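PDB 4U10: poly-beta-1,6-N-acetyl-D-glucosamine N-deacetylase, which probably removes N-acetyl groups from poly-beta-1,6-N-acetyl-D-glucosamine, this chain being the zinc-binding polysaccharide deacetylase part of a longer protein. Local coordinates for residues I117-P120 against R121-V125. Residues are numbered along the deposited sequence; the frame is centred on the assembly and turned at random.
Sequences IKLP and RNVFV
Val125 O is gripped end-on by the guanidinium of Arg121, taking NH2 at 2.8 Å and NH1 at 2.9 Å. The oxygen lies close to the guanidinium plane, but NH1 stands well above the carbonyl plane of Val125 while NH2 is only slightly tilted from it. NH1 also gives a weak bond to Phe124 O. With CG anti to the backbone N (chi1 167°) and a bend at chi2, the arginine chain runs forward beside the following residues to reach these carbonyls. Thr106 O accepts from NE and Leu104 O from NH2, so all three guanidinium nitrogens have carbonyl acceptors, which should fix the group's rotation.

The turn itself is closed by a weak bond from Val123 N to Pro120 O (3.3 Å), followed by Phe124 N to Arg121 O at 3.1 Å, both N-H(i+3) to O=C(i), as in a short 3-10 turn. Val123 CG2 packs against Pro120 CD at 4.1 Å. Leu119 and Phe124 cross at about a right angle, with Leu119 CD1 meeting the ring edge at CE2, 3.9 Å away. One face of that ring carries Val123 CG1 near its rim.

Trp103 and Ile112 also touch Phe124, whose side chain lies about 5 Å from that of Asp75, a zinc ligand with His144 and His149, placing the loop beside the deacetylase metal site. Backbone bonds of Val123 with Ala78 and Val125 with Gly76 tie it to the residues just after strand 68-75. The turn begins the loop between strand 117-119, antiparallel to strand 112-114, and helix 127-135.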
loop_
_atom_site.group_PDB
_atom_site.type_symbol
_atom_site.label_atom_id
_atom_site.label_comp_id
_atom_site.label_asym_id
_atom_site.label_seq_id
_atom_site.Cartn_x
_atom_site.Cartn_y
_atom_site.Cartn_z
ATOM N N ILE A 117 3.197 21.542 -2.206
ATOM C CA ILE A 117 2.381 21.771 -3.375
ATOM C C ILE A 117 0.940 21.262 -3.189
ATOM O O ILE A 117 0.593 20.693 -2.160
ATOM C CB ILE A 117 3.003 21.132 -4.635
ATOM C CG1 ILE A 117 2.923 19.593 -4.590
ATOM C CG2 ILE A 117 4.413 21.670 -4.850
ATOM C CD1 ILE A 117 3.258 18.881 -5.897
ATOM N N LYS A 118 0.093 21.539 -4.178
ATOM C CA LYS A 118 -1.279 21.089 -4.191
ATOM C C LYS A 118 -1.495 20.298 -5.487
ATOM O O LYS A 118 -1.154 20.765 -6.573
ATOM C CB LYS A 118 -2.181 22.325 -4.078
ATOM C CG LYS A 118 -1.930 23.090 -2.767
ATOM C CD LYS A 118 -2.975 24.176 -2.558
ATOM C CE LYS A 118 -2.513 25.209 -1.517
ATOM N NZ LYS A 118 -3.127 26.555 -1.768
ATOM N N LEU A 119 -2.050 19.093 -5.375
ATOM C CA LEU A 119 -2.184 18.199 -6.505
ATOM C C LEU A 119 -3.635 18.161 -7.072
ATOM O O LEU A 119 -4.600 18.099 -6.275
ATOM C CB LEU A 119 -1.838 16.778 -6.049
ATOM C CG LEU A 119 -0.396 16.437 -5.759
ATOM C CD1 LEU A 119 -0.357 15.048 -5.095
ATOM C CD2 LEU A 119 0.389 16.453 -7.052
ATOM N N PRO A 120 -3.785 18.121 -8.412
ATOM C CA PRO A 120 -5.081 17.908 -9.019
ATOM C C PRO A 120 -5.718 16.685 -8.394
ATOM O O PRO A 120 -5.006 15.751 -8.007
ATOM C CB PRO A 120 -4.743 17.690 -10.502
ATOM C CG PRO A 120 -3.446 18.393 -10.726
ATOM C CD PRO A 120 -2.709 18.229 -9.435
ATOM N N ARG A 121 -7.027 16.730 -8.181
ATOM C CA ARG A 121 -7.726 15.594 -7.596
ATOM C C ARG A 121 -7.552 14.297 -8.470
ATOM O O ARG A 121 -7.551 13.193 -7.928
ATOM C CB ARG A 121 -9.186 15.949 -7.300
ATOM C CG ARG A 121 -10.133 14.776 -6.968
ATOM C CD ARG A 121 -9.864 14.203 -5.580
ATOM N NE ARG A 121 -10.694 13.032 -5.268
ATOM C CZ ARG A 121 -10.516 11.819 -5.783
ATOM N NH1 ARG A 121 -9.507 11.590 -6.612
ATOM N NH2 ARG A 121 -11.300 10.820 -5.416
ATOM N N ASN A 122 -7.368 14.422 -9.788
ATOM C CA ASN A 122 -7.283 13.207 -10.645
ATOM C C ASN A 122 -5.962 12.633 -10.827
ATOM O O ASN A 122 -5.781 11.699 -11.593
ATOM C CB ASN A 122 -7.828 13.439 -11.980
ATOM C CG ASN A 122 -9.232 13.878 -11.908
ATOM O OD1 ASN A 122 -10.109 13.110 -11.464
ATOM N ND2 ASN A 122 -9.474 15.098 -12.330
ATOM N N VAL A 123 -5.030 13.086 -10.030
ATOM C CA VAL A 123 -3.922 12.233 -9.774
ATOM C C VAL A 123 -4.412 10.915 -9.138
ATOM O O VAL A 123 -3.754 9.879 -9.352
ATOM C CB VAL A 123 -2.880 12.937 -8.913
ATOM C CG1 VAL A 123 -1.733 11.973 -8.594
ATOM C CG2 VAL A 123 -2.363 14.156 -9.677
ATOM N N PHE A 124 -5.548 10.945 -8.429
ATOM C CA PHE A 124 -6.024 9.777 -7.684
ATOM C C PHE A 124 -7.325 9.215 -8.148
ATOM O O PHE A 124 -8.154 9.923 -8.738
ATOM C CB PHE A 124 -6.083 10.102 -6.186
ATOM C CG PHE A 124 -4.780 10.616 -5.658
ATOM C CD1 PHE A 124 -3.738 9.774 -5.448
ATOM C CD2 PHE A 124 -4.554 11.988 -5.494
ATOM C CE1 PHE A 124 -2.499 10.259 -5.028
ATOM C CE2 PHE A 124 -3.324 12.478 -5.066
ATOM C CZ PHE A 124 -2.301 11.621 -4.834
ATOM N N VAL A 125 -7.543 7.952 -7.837
ATOM C CA VAL A 125 -8.808 7.282 -8.153
ATOM C C VAL A 125 -10.036 7.967 -7.507
ATOM O O VAL A 125 -9.894 8.690 -6.549
ATOM C CB VAL A 125 -8.825 5.767 -7.779
ATOM C CG1 VAL A 125 -7.851 4.939 -8.626
ATOM C CG2 VAL A 125 -8.596 5.534 -6.302
#